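Local coordinates for protein 2-polyprenyl-6-methoxyphenol hydroxylase-like FAD-dependent oxidoreductase (Streptomyces sp. NRRL 11266, PDB 6UI5) that binds flavin-adenine dinucleotide and is probably an FAD-dependent oxidoreductase related to the aromatic-ring hydroxylases, with a Rossmann-type domain holding the cofactor, at residues V5-A10 against V152-R157; R157-R162 against G283-V288; G166-G171 against N270-R275. One frame throughout, in Å; residues are numbered along the deposited sequence.

In the fold
From the N terminus, strand 5-8 is the first strand of the parallel Rossmann-type sheet. Contact 1 closes a loop of 141 intervening residues by laying strand 150-153 alongside it. Arg-157 ends contact 1 and begins contact 2, so the two follow in series: the chain enters helix 160-164, and contact 2 closes when residues 283-288, just past strand 279-281, return to the FAD. Contact 3 lies wholly within this second loop, where residues 166-171 meet 270-275. Contacts 1 and 2 both touch FAD. Contact 3 pairs strands 169-170 and 257-271 in the antiparallel sheet, and contact 2, through neighbouring strand 287-288, ties that sheet to the FAD site.

Contact 1: residues V5-A10 against V152-R157; sequences VVVVGA and VGCDGR. With FAD (flavin-adenine dinucleotide), chain C.
Two torsions set the side-chain meeting: Val-7 holds CG1 trans to its backbone N (chi1 176°), while Cys-154 sets SG beside its backbone N (chi1 -45°), opposite the carbonyl carbon. CG1 of Val-7 thus lies 4.0 Å from SG of Cys-154, an apolar touch. Next to this touch the backbones pair as parallel strands. Val-152 N donates to Val-6 O at 2.9 Å, almost straight at 176°, and Val-8 N returns a bond to Val-152 O at 3.0 Å. The CA-H of Val-7 also points at that same oxygen.

Val-7 and Val-152 lie on one face of the sheet and Val-8 on the other, where its CG1 approaches N1A of the FAD adenine at 3.5 Å. CB of Asp-155 stands 3.4 Å from N7A of the same base. Gly-9, the first glycine of what looks like a Rossmann-type GxGxxG turn, brings its CA to 3.1 Å from the ribose O4B of FAD.

In the parallel sheet, strands 28-31 and 279-281 flank this pair. Leu-21, Leu-17 and Ala-13 of helix 12-22 cover Val-7, Val-152 and Cys-154 respectively, Leu-307 of helix 295-316 also meets Val-152, and Val-161 of helix 160-164 packs on Val-8.

Contact 2: residues R157-R162 against G283-V288; sequences RESIVR and GDAAHV. With FAD (flavin-adenine dinucleotide), chain C.
A water is held between Arg-157, Asp-284 and the FAD. It donates to OD2 of Asp-284 at 2.5 Å and to the phosphate oxygen O2A of FAD at 2.7 Å, and accepts a weak bond from Arg-157 N. Asp-284 also meets the cofactor directly. Its backbone N donates to O2P, on the other phosphate, at 2.8 Å with an N-H...O angle of 170°, and its OD1 accepts from the ribityl O3', a bond modelled so short that its exact length is doubtful.

Apolar contacts join the two segments beside this polar cluster. CB of Arg-157 lies 3.9 Å from CG1 of Val-288, the two side chains crossing at about a right angle. With CG trans to the backbone N (chi1 -177°), the aliphatic start of the arginine runs past the valine, and its NH2 continues to a hydrogen bond with Ser-265 O. CB of Ser-159 presses on CB of Ala-285 at 3.4 Å, a tight fit.

Ser-159 is the N-cap of helix 160-164: its OG accepts from Arg-162 N at 3.0 Å and 169°. OG is also hydrogen-bonded to Asp-155 OD1; the two bonds together probably fix the rotation of the serine hydroxyl. One turn on, the Arg-162 chain bends back so that NH1 lies 3.0 Å from Ala-285 O, set obliquely to the guanidinium plane.

The sequence from Gly-283 fits the GD motif of this flavoprotein family, and the geometry agrees. One aspartate serves the FAD with a main-chain N-H for the phosphate carrying O2P, a carboxylate oxygen for the ribityl hydroxyl and a water for the phosphate carrying O2A. Several bonds gathered on one residue probably help fix the pyrophosphate and the adjoining ribityl chain.

Contact 3: residues G166-G171 against N270-R275; sequences GIDYVG and NAEQYR
Tyr-169 pairs with Ala-271 and Val-170 with Asn-270, the first a non-hydrogen-bonded and the second a hydrogen-bonded antiparallel pair. Short strand 169-170, reached just after helix 160-164 and the Schellman turn at Gly-166, thus joins the end of strand 257-271 in the antiparallel sheet of the FAD-binding domain. Asn-270 N donates to Val-170 O at 2.6 Å and Val-170 N to Asn-270 O at 3.0 Å. That second donor stands 55° out of the carbonyl plane, so it misses the lone pairs. Beyond Tyr-169, Glu-272 N donates a hydrogen bond to Asp-168 O at 3.0 Å and extends the pairing.

The Tyr-169 ring turns its edge to the backbone, with CD1 3.7 Å from Ala-271 N and that nitrogen near the ring plane. Ile-167 places CG1 between its backbone N and carbonyl carbon (chi1 72°), a rotation that carries CD1 to within 3.3 Å of Gln-273 O and also close to the Ala-271 methyl.

In the second shell, Tyr-274 OH donates to Asn-270 OD1 at 2.5 Å, in the carbonyl plane and on a lone pair. This should restrain the amide's rotation about chi2, with ND2 adding a weak bond to His-332 O. Arg-162 makes a cation-pi contact with the Tyr-169 ring, and Ile-281 of strand 279-281 backs both Ile-167 and Ala-271. Arg-356 of the second subunit packs on Val-170.

At the solvent-exposed end, Asp-168 and Glu-272 run side by side and point the same way, OD1 of the aspartate lying 4.0 Å from OE1 of the glutamate with the carboxylate planes 28° apart. Such like charges would probably repel mildly, though water should screen them. Cohesion therefore probably rests on the main-chain bonds and the side-chain contacts of Ile-167 and Tyr-169, not on the two carboxylates.

Contact 1: residues V5-A10 against V152-R157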
loop_
_atom_site.group_PDB
_atom_site.type_symbol
_atom_site.label_atom_id
_atom_site.label_comp_id
_atom_site.label_asym_id
_atom_site.label_seq_id
_atom_site.Cartn_x
_atom_site.Cartn_y
_atom_site.Cartn_z
ATOM N N VAL A 5 13.826 -35.726 -20.915
ATOM C CA VAL A 5 13.861 -34.463 -20.182
ATOM C C VAL A 5 14.086 -34.793 -18.712
ATOM O O VAL A 5 13.339 -35.596 -18.135
ATOM C CB VAL A 5 12.557 -33.660 -20.363
ATOM C CG1 VAL A 5 12.521 -32.495 -19.380
ATOM C CG2 VAL A 5 12.412 -33.161 -21.796
ATOM N N VAL A 6 15.111 -34.187 -18.104
ATOM C CA VAL A 6 15.450 -34.469 -16.707
ATOM C C VAL A 6 14.852 -33.401 -15.802
ATOM O O VAL A 6 15.087 -32.199 -15.994
ATOM C CB VAL A 6 16.973 -34.577 -16.490
ATOM C CG1 VAL A 6 17.249 -35.083 -15.088
ATOM C CG2 VAL A 6 17.571 -35.522 -17.491
ATOM N N VAL A 7 14.090 -33.854 -14.810
ATOM C CA VAL A 7 13.499 -33.020 -13.767
ATOM C C VAL A 7 14.155 -33.391 -12.448
ATOM O O VAL A 7 14.089 -34.555 -12.031
ATOM C CB VAL A 7 11.986 -33.249 -13.687
ATOM C CG1 VAL A 7 11.403 -32.456 -12.531
ATOM C CG2 VAL A 7 11.342 -32.901 -15.026
ATOM N N VAL A 8 14.755 -32.414 -11.771
ATOM C CA VAL A 8 15.530 -32.667 -10.551
ATOM C C VAL A 8 14.711 -32.193 -9.362
ATOM O O VAL A 8 14.521 -30.984 -9.175
ATOM C CB VAL A 8 16.889 -31.947 -10.560
ATOM C CG1 VAL A 8 17.817 -32.539 -9.509
ATOM C CG2 VAL A 8 17.517 -31.981 -11.928
ATOM N N GLY A 9 14.280 -33.126 -8.518
ATOM C CA GLY A 9 13.539 -32.768 -7.320
ATOM C C GLY A 9 12.096 -33.222 -7.365
ATOM O O GLY A 9 11.365 -32.902 -8.312
ATOM N N ALA A 10 11.657 -33.971 -6.358
ATOM C CA ALA A 10 10.306 -34.514 -6.330
ATOM C C ALA A 10 9.472 -33.914 -5.201
ATOM O O ALA A 10 8.761 -34.619 -4.486
ATOM C CB ALA A 10 10.347 -36.035 -6.243
ATOM N N VAL A 152 15.390 -29.358 -16.146
ATOM C CA VAL A 152 14.601 -28.476 -15.291
ATOM C C VAL A 152 15.008 -28.732 -13.851
ATOM O O VAL A 152 14.856 -29.848 -13.339
ATOM C CB VAL A 152 13.086 -28.678 -15.464
ATOM C CG1 VAL A 152 12.358 -27.611 -14.691
ATOM C CG2 VAL A 152 12.699 -28.644 -16.940
ATOM N N GLY A 153 15.542 -27.704 -13.210
ATOM C CA GLY A 153 15.828 -27.789 -11.805
ATOM C C GLY A 153 14.629 -27.410 -10.972
ATOM O O GLY A 153 14.302 -26.225 -10.860
ATOM N N CYS A 154 13.959 -28.402 -10.392
ATOM C CA CYS A 154 12.983 -28.172 -9.334
ATOM C C CYS A 154 13.546 -28.628 -7.983
ATOM O O CYS A 154 12.852 -29.235 -7.160
ATOM C CB CYS A 154 11.669 -28.873 -9.672
ATOM S SG CYS A 154 11.130 -28.646 -11.416
ATOM N N ASP A 155 14.833 -28.371 -7.749
ATOM C CA ASP A 155 15.532 -28.955 -6.608
ATOM C C ASP A 155 15.572 -28.042 -5.389
ATOM O O ASP A 155 16.466 -28.192 -4.553
ATOM C CB ASP A 155 16.954 -29.352 -7.003
ATOM C CG ASP A 155 17.619 -28.317 -7.892
ATOM O OD1 ASP A 155 16.880 -27.545 -8.576
ATOM O OD2 ASP A 155 18.878 -28.295 -7.907
ATOM N N GLY A 156 14.640 -27.093 -5.276
ATOM C CA GLY A 156 14.440 -26.383 -4.026
ATOM C C GLY A 156 15.285 -25.140 -3.897
ATOM O O GLY A 156 16.040 -24.750 -4.788
ATOM N N ARG A 157 15.159 -24.508 -2.731
ATOM C CA ARG A 157 15.844 -23.246 -2.502
ATOM C C ARG A 157 17.349 -23.341 -2.770
ATOM O O ARG A 157 17.943 -22.417 -3.327
ATOM C CB ARG A 157 15.592 -22.766 -1.071
ATOM C CG ARG A 157 16.218 -21.430 -0.785
ATOM C CD ARG A 157 16.826 -21.401 0.595
ATOM N NE ARG A 157 15.813 -21.251 1.622
ATOM C CZ ARG A 157 16.074 -20.971 2.889
ATOM N NH1 ARG A 157 17.327 -20.798 3.286
ATOM N NH2 ARG A 157 15.078 -20.855 3.752
HETATM P PA FAD C . 11.056 -28.575 -2.425
HETATM O O1A FAD C . 9.762 -28.817 -1.682
HETATM O O2A FAD C . 12.057 -27.962 -1.460
HETATM O O5B FAD C . 11.562 -29.947 -3.206
HETATM C C5B FAD C . 12.848 -29.986 -3.806
HETATM C C4B FAD C . 13.290 -31.481 -3.921
HETATM O O4B FAD C . 14.401 -31.639 -4.599
HETATM C C3B FAD C . 13.595 -32.048 -2.515
HETATM O O3B FAD C . 13.109 -33.317 -2.448
HETATM C C2B FAD C . 15.134 -32.050 -2.439
HETATM O O2B FAD C . 15.535 -32.989 -1.360
HETATM C C1B FAD C . 15.440 -32.481 -3.633
HETATM N N9A FAD C . 16.761 -32.139 -4.122
HETATM C C8A FAD C . 17.454 -31.005 -3.872
HETATM N N7A FAD C . 18.603 -31.057 -4.578
HETATM C C5A FAD C . 18.607 -32.215 -5.280
HETATM C C6A FAD C . 19.522 -32.779 -6.162
HETATM N N6A FAD C . 20.824 -32.471 -6.734
HETATM N N1A FAD C . 19.280 -33.966 -6.724
HETATM C C2A FAD C . 18.133 -34.626 -6.449
HETATM N N3A FAD C . 17.228 -34.066 -5.596
HETATM C C4A FAD C . 17.464 -32.871 -5.012
HETATM N N1 FAD C . 3.793 -24.234 1.524
HETATM C C2 FAD C . 2.343 -23.890 1.580
HETATM O O2 FAD C . 1.660 -23.916 0.609
HETATM N N3 FAD C . 1.747 -23.511 2.893
HETATM C C4 FAD C . 2.593 -23.488 4.087
HETATM O O4 FAD C . 2.149 -23.192 5.145
HETATM C C4X FAD C . 4.057 -23.840 3.992
HETATM N N5 FAD C . 4.839 -23.791 5.206
HETATM C C5X FAD C . 6.285 -24.118 5.141
HETATM C C6 FAD C . 7.033 -24.062 6.320
HETATM C C7 FAD C . 8.388 -24.371 6.293
HETATM C C7M FAD C . 8.932 -24.224 7.707
HETATM C C8 FAD C . 9.025 -24.743 5.099
HETATM C C8M FAD C . 10.522 -25.069 5.167
HETATM C C9 FAD C . 8.275 -24.799 3.910
HETATM C C9A FAD C . 6.896 -24.482 3.915
HETATM N N10 FAD C . 6.077 -24.525 2.644
HETATM C C10 FAD C . 4.654 -24.209 2.718
HETATM C "C1'" FAD C . 6.733 -24.945 1.389
HETATM C "C2'" FAD C . 6.702 -24.012 0.166
HETATM O "O2'" FAD C . 5.508 -24.097 -0.519
HETATM C "C3'" FAD C . 7.739 -24.462 -0.862
HETATM O "O3'" FAD C . 7.850 -23.434 -1.796
HETATM C "C4'" FAD C . 7.384 -25.733 -1.660
HETATM O "O4'" FAD C . 7.189 -26.873 -0.872
HETATM C "C5'" FAD C . 8.626 -25.971 -2.527
HETATM O "O5'" FAD C . 8.338 -26.826 -3.598
HETATM P P FAD C . 9.543 -27.328 -4.611
HETATM O O1P FAD C . 9.147 -28.653 -5.219
HETATM O O2P FAD C . 9.945 -26.305 -5.657
HETATM O O3P FAD C . 10.874 -27.469 -3.641
#

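Contact 2: residues R157-R162 against G283-V288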
loop_
_atom_site.group_PDB
_atom_site.type_symbol
_atom_site.label_atom_id
_atom_site.label_comp_id
_atom_site.label_asym_id
_atom_site.label_seq_id
_atom_site.Cartn_x
_atom_site.Cartn_y
_atom_site.Cartn_z
ATOM N N ARG A 157 15.159 -24.508 -2.731
ATOM C CA ARG A 157 15.844 -23.246 -2.502
ATOM C C ARG A 157 17.349 -23.341 -2.770
ATOM O O ARG A 157 17.943 -22.417 -3.327
ATOM C CB ARG A 157 15.592 -22.766 -1.071
ATOM C CG ARG A 157 16.218 -21.430 -0.785
ATOM C CD ARG A 157 16.826 -21.401 0.595
ATOM N NE ARG A 157 15.813 -21.251 1.622
ATOM C CZ ARG A 157 16.074 -20.971 2.889
ATOM N NH1 ARG A 157 17.327 -20.798 3.286
ATOM N NH2 ARG A 157 15.078 -20.855 3.752
ATOM N N GLU A 158 17.999 -24.423 -2.378
ATOM C CA GLU A 158 19.444 -24.498 -2.605
ATOM C C GLU A 158 19.749 -25.281 -3.880
ATOM O O GLU A 158 20.497 -26.252 -3.897
ATOM C CB GLU A 158 20.142 -25.090 -1.394
ATOM C CG GLU A 158 20.670 -24.018 -0.431
ATOM C CD GLU A 158 19.611 -23.513 0.526
ATOM O OE1 GLU A 158 18.565 -24.189 0.687
ATOM O OE2 GLU A 158 19.832 -22.434 1.113
ATOM N N SER A 159 19.162 -24.800 -4.969
ATOM C CA SER A 159 19.174 -25.523 -6.233
ATOM C C SER A 159 20.585 -25.585 -6.805
ATOM O O SER A 159 21.173 -24.551 -7.136
ATOM C CB SER A 159 18.228 -24.842 -7.219
ATOM O OG SER A 159 18.358 -25.385 -8.524
ATOM N N ILE A 160 21.134 -26.796 -6.917
ATOM C CA ILE A 160 22.378 -26.965 -7.658
ATOM C C ILE A 160 22.190 -26.516 -9.105
ATOM O O ILE A 160 23.077 -25.883 -9.695
ATOM C CB ILE A 160 22.869 -28.426 -7.579
ATOM C CG1 ILE A 160 23.431 -28.760 -6.184
ATOM C CG2 ILE A 160 23.918 -28.696 -8.655
ATOM C CD1 ILE A 160 22.406 -29.316 -5.185
ATOM N N VAL A 161 21.037 -26.833 -9.704
ATOM C CA VAL A 161 20.827 -26.489 -11.112
ATOM C C VAL A 161 20.930 -24.987 -11.311
ATOM O O VAL A 161 21.602 -24.502 -12.229
ATOM C CB VAL A 161 19.478 -27.020 -11.630
ATOM C CG1 VAL A 161 19.307 -26.603 -13.090
ATOM C CG2 VAL A 161 19.386 -28.546 -11.524
ATOM N N ARG A 162 20.265 -24.222 -10.461
ATOM C CA ARG A 162 20.351 -22.783 -10.611
ATOM C C ARG A 162 21.795 -22.293 -10.501
ATOM O O ARG A 162 22.293 -21.545 -11.354
ATOM C CB ARG A 162 19.497 -22.131 -9.551
ATOM C CG ARG A 162 19.820 -20.716 -9.481
ATOM C CD ARG A 162 19.102 -20.181 -8.396
ATOM N NE ARG A 162 19.611 -20.793 -7.206
ATOM C CZ ARG A 162 18.887 -20.718 -6.113
ATOM N NH1 ARG A 162 17.664 -20.185 -6.229
ATOM N NH2 ARG A 162 19.271 -21.220 -4.947
ATOM N N GLY A 283 9.499 -23.612 -9.067
ATOM C CA GLY A 283 9.240 -23.753 -7.650
ATOM C C GLY A 283 10.234 -22.994 -6.799
ATOM O O GLY A 283 10.576 -21.841 -7.081
ATOM N N ASP A 284 10.714 -23.660 -5.732
ATOM C CA ASP A 284 11.573 -22.993 -4.757
ATOM C C ASP A 284 12.919 -22.630 -5.344
ATOM O O ASP A 284 13.490 -21.594 -4.980
ATOM C CB ASP A 284 11.760 -23.861 -3.520
ATOM C CG ASP A 284 10.865 -23.426 -2.382
ATOM O OD1 ASP A 284 9.917 -22.639 -2.658
ATOM O OD2 ASP A 284 11.104 -23.863 -1.229
ATOM N N ALA A 285 13.432 -23.443 -6.268
ATOM C CA ALA A 285 14.621 -23.045 -7.021
ATOM C C ALA A 285 14.441 -21.708 -7.753
ATOM O O ALA A 285 15.430 -21.022 -8.025
ATOM C CB ALA A 285 14.991 -24.147 -8.017
ATOM N N ALA A 286 13.216 -21.319 -8.100
ATOM C CA ALA A 286 13.039 -20.039 -8.770
ATOM C C ALA A 286 12.690 -18.911 -7.809
ATOM O O ALA A 286 13.037 -17.752 -8.091
ATOM C CB ALA A 286 11.963 -20.145 -9.867
ATOM N N HIS A 287 12.058 -19.218 -6.671
ATOM C CA HIS A 287 11.555 -18.146 -5.819
ATOM C C HIS A 287 11.124 -18.734 -4.485
ATOM O O HIS A 287 10.513 -19.814 -4.446
ATOM C CB HIS A 287 10.364 -17.422 -6.491
ATOM C CG HIS A 287 9.443 -18.361 -7.193
ATOM N ND1 HIS A 287 8.461 -19.069 -6.532
ATOM C CD2 HIS A 287 9.411 -18.781 -8.481
ATOM C CE1 HIS A 287 7.841 -19.865 -7.393
ATOM N NE2 HIS A 287 8.397 -19.709 -8.582
ATOM N N VAL A 288 11.413 -17.992 -3.408
ATOM C CA VAL A 288 11.120 -18.398 -2.032
ATOM C C VAL A 288 10.821 -17.153 -1.212
ATOM O O VAL A 288 11.254 -16.048 -1.550
ATOM C CB VAL A 288 12.288 -19.154 -1.352
ATOM C CG1 VAL A 288 12.576 -20.487 -2.070
ATOM C CG2 VAL A 288 13.501 -18.263 -1.316
HETATM P PA FAD C . 11.056 -28.575 -2.425
HETATM O O1A FAD C . 9.762 -28.817 -1.682
HETATM O O2A FAD C . 12.057 -27.962 -1.460
HETATM O O5B FAD C . 11.562 -29.947 -3.206
HETATM C C5B FAD C . 12.848 -29.986 -3.806
HETATM C C4B FAD C . 13.290 -31.481 -3.921
HETATM O O4B FAD C . 14.401 -31.639 -4.599
HETATM C C3B FAD C . 13.595 -32.048 -2.515
HETATM O O3B FAD C . 13.109 -33.317 -2.448
HETATM C C2B FAD C . 15.134 -32.050 -2.439
HETATM O O2B FAD C . 15.535 -32.989 -1.360
HETATM C C1B FAD C . 15.440 -32.481 -3.633
HETATM N N9A FAD C . 16.761 -32.139 -4.122
HETATM C C8A FAD C . 17.454 -31.005 -3.872
HETATM N N7A FAD C . 18.603 -31.057 -4.578
HETATM C C5A FAD C . 18.607 -32.215 -5.280
HETATM C C6A FAD C . 19.522 -32.779 -6.162
HETATM N N6A FAD C . 20.824 -32.471 -6.734
HETATM N N1A FAD C . 19.280 -33.966 -6.724
HETATM C C2A FAD C . 18.133 -34.626 -6.449
HETATM N N3A FAD C . 17.228 -34.066 -5.596
HETATM C C4A FAD C . 17.464 -32.871 -5.012
HETATM N N1 FAD C . 3.793 -24.234 1.524
HETATM C C2 FAD C . 2.343 -23.890 1.580
HETATM O O2 FAD C . 1.660 -23.916 0.609
HETATM N N3 FAD C . 1.747 -23.511 2.893
HETATM C C4 FAD C . 2.593 -23.488 4.087
HETATM O O4 FAD C . 2.149 -23.192 5.145
HETATM C C4X FAD C . 4.057 -23.840 3.992
HETATM N N5 FAD C . 4.839 -23.791 5.206
HETATM C C5X FAD C . 6.285 -24.118 5.141
HETATM C C6 FAD C . 7.033 -24.062 6.320
HETATM C C7 FAD C . 8.388 -24.371 6.293
HETATM C C7M FAD C . 8.932 -24.224 7.707
HETATM C C8 FAD C . 9.025 -24.743 5.099
HETATM C C8M FAD C . 10.522 -25.069 5.167
HETATM C C9 FAD C . 8.275 -24.799 3.910
HETATM C C9A FAD C . 6.896 -24.482 3.915
HETATM N N10 FAD C . 6.077 -24.525 2.644
HETATM C C10 FAD C . 4.654 -24.209 2.718
HETATM C "C1'" FAD C . 6.733 -24.945 1.389
HETATM C "C2'" FAD C . 6.702 -24.012 0.166
HETATM O "O2'" FAD C . 5.508 -24.097 -0.519
HETATM C "C3'" FAD C . 7.739 -24.462 -0.862
HETATM O "O3'" FAD C . 7.850 -23.434 -1.796
HETATM C "C4'" FAD C . 7.384 -25.733 -1.660
HETATM O "O4'" FAD C . 7.189 -26.873 -0.872
HETATM C "C5'" FAD C . 8.626 -25.971 -2.527
HETATM O "O5'" FAD C . 8.338 -26.826 -3.598
HETATM P P FAD C . 9.543 -27.328 -4.611
HETATM O O1P FAD C . 9.147 -28.653 -5.219
HETATM O O2P FAD C . 9.945 -26.305 -5.657
HETATM O O3P FAD C . 10.874 -27.469 -3.641
HETATM O O HOH W 1 12.844 -25.559 -0.581
#

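Contact 3: residues G166-G171 against N270-R275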
loop_
_atom_site.group_PDB
_atom_site.type_symbol
_atom_site.label_atom_id
_atom_site.label_comp_id
_atom_site.label_asym_id
_atom_site.label_seq_id
_atom_site.Cartn_x
_atom_site.Cartn_y
_atom_site.Cartn_z
ATOM N N GLY A 166 24.570 -20.559 -13.203
ATOM C CA GLY A 166 24.981 -19.180 -12.995
ATOM C C GLY A 166 23.903 -18.123 -13.124
ATOM O O GLY A 166 24.171 -17.037 -13.658
ATOM N N ILE A 167 22.688 -18.398 -12.646
ATOM C CA ILE A 167 21.638 -17.382 -12.615
ATOM C C ILE A 167 21.583 -16.762 -11.223
ATOM O O ILE A 167 21.532 -17.467 -10.211
ATOM C CB ILE A 167 20.263 -17.941 -13.044
ATOM C CG1 ILE A 167 19.684 -18.844 -12.008
ATOM C CG2 ILE A 167 20.327 -18.783 -14.314
ATOM C CD1 ILE A 167 18.522 -19.550 -12.480
ATOM N N ASP A 168 21.611 -15.442 -11.175
ATOM C CA ASP A 168 21.661 -14.740 -9.903
ATOM C C ASP A 168 20.303 -14.822 -9.202
ATOM O O ASP A 168 19.250 -14.798 -9.848
ATOM C CB ASP A 168 22.098 -13.292 -10.147
ATOM C CG ASP A 168 23.501 -13.192 -10.780
ATOM O OD1 ASP A 168 23.621 -13.354 -12.016
ATOM O OD2 ASP A 168 24.481 -12.935 -10.044
ATOM N N TYR A 169 20.335 -14.939 -7.865
ATOM C CA TYR A 169 19.159 -15.176 -7.010
ATOM C C TYR A 169 18.876 -13.898 -6.226
ATOM O O TYR A 169 19.481 -13.648 -5.177
ATOM C CB TYR A 169 19.424 -16.357 -6.079
ATOM C CG TYR A 169 18.229 -17.112 -5.501
ATOM C CD1 TYR A 169 16.971 -17.130 -6.146
ATOM C CD2 TYR A 169 18.393 -17.874 -4.346
ATOM C CE1 TYR A 169 15.898 -17.881 -5.614
ATOM C CE2 TYR A 169 17.357 -18.630 -3.799
ATOM C CZ TYR A 169 16.130 -18.632 -4.416
ATOM O OH TYR A 169 15.197 -19.406 -3.807
ATOM N N VAL A 170 17.946 -13.101 -6.733
ATOM C CA VAL A 170 17.818 -11.699 -6.356
ATOM C C VAL A 170 16.864 -11.554 -5.177
ATOM O O VAL A 170 15.749 -12.092 -5.207
ATOM C CB VAL A 170 17.313 -10.882 -7.554
ATOM C CG1 VAL A 170 17.023 -9.442 -7.119
ATOM C CG2 VAL A 170 18.319 -10.965 -8.707
ATOM N N GLY A 171 17.269 -10.792 -4.167
ATOM C CA GLY A 171 16.353 -10.411 -3.108
ATOM C C GLY A 171 17.062 -9.879 -1.878
ATOM O O GLY A 171 18.286 -9.768 -1.831
ATOM N N ASN A 270 14.114 -14.054 -5.775
ATOM C CA ASN A 270 13.515 -14.344 -7.066
ATOM C C ASN A 270 14.652 -14.481 -8.072
ATOM O O ASN A 270 15.428 -13.543 -8.260
ATOM C CB ASN A 270 12.523 -13.243 -7.452
ATOM C CG ASN A 270 11.542 -13.678 -8.525
ATOM O OD1 ASN A 270 11.235 -14.868 -8.637
ATOM N ND2 ASN A 270 11.023 -12.703 -9.316
ATOM N N ALA A 271 14.782 -15.665 -8.674
ATOM C CA ALA A 271 15.763 -15.858 -9.734
ATOM C C ALA A 271 15.583 -14.806 -10.829
ATOM O O ALA A 271 14.459 -14.443 -11.188
ATOM C CB ALA A 271 15.626 -17.267 -10.321
ATOM N N GLU A 272 16.706 -14.300 -11.347
ATOM C CA GLU A 272 16.656 -13.274 -12.388
ATOM C C GLU A 272 16.165 -13.827 -13.724
ATOM O O GLU A 272 15.487 -13.123 -14.474
ATOM C CB GLU A 272 18.036 -12.651 -12.555
ATOM C CG GLU A 272 18.065 -11.524 -13.547
ATOM C CD GLU A 272 19.469 -11.128 -13.943
ATOM O OE1 GLU A 272 20.395 -11.267 -13.107
ATOM O OE2 GLU A 272 19.638 -10.675 -15.099
ATOM N N GLN A 273 16.487 -15.078 -14.027
ATOM C CA GLN A 273 16.130 -15.726 -15.284
ATOM C C GLN A 273 15.629 -17.120 -14.929
ATOM O O GLN A 273 16.421 -17.943 -14.460
ATOM C CB GLN A 273 17.340 -15.807 -16.232
ATOM C CG GLN A 273 17.863 -14.467 -16.677
ATOM C CD GLN A 273 16.803 -13.668 -17.439
ATOM O OE1 GLN A 273 15.967 -14.241 -18.145
ATOM N NE2 GLN A 273 16.826 -12.345 -17.284
ATOM N N TYR A 274 14.333 -17.405 -15.130
ATOM C CA TYR A 274 13.897 -18.772 -14.859
ATOM C C TYR A 274 14.321 -19.722 -15.960
ATOM O O TYR A 274 13.988 -20.914 -15.885
ATOM C CB TYR A 274 12.381 -18.905 -14.686
ATOM C CG TYR A 274 11.733 -18.199 -13.512
ATOM C CD1 TYR A 274 12.409 -17.243 -12.779
ATOM C CD2 TYR A 274 10.424 -18.497 -13.143
ATOM C CE1 TYR A 274 11.804 -16.588 -11.721
ATOM C CE2 TYR A 274 9.805 -17.839 -12.077
ATOM C CZ TYR A 274 10.502 -16.877 -11.381
ATOM O OH TYR A 274 9.906 -16.196 -10.333
ATOM N N ARG A 275 15.032 -19.227 -16.973
ATOM C CA ARG A 275 15.467 -20.057 -18.087
ATOM C C ARG A 275 16.841 -19.614 -18.566
ATOM O O ARG A 275 17.092 -18.417 -18.711
ATOM C CB ARG A 275 14.483 -19.974 -19.256
ATOM C CG ARG A 275 14.980 -20.736 -20.449
ATOM C CD ARG A 275 14.483 -20.200 -21.781
ATOM N NE ARG A 275 14.936 -21.115 -22.825
ATOM C CZ ARG A 275 14.564 -21.073 -24.098
ATOM N NH1 ARG A 275 13.719 -20.141 -24.529
ATOM N NH2 ARG A 275 15.042 -21.974 -24.944
#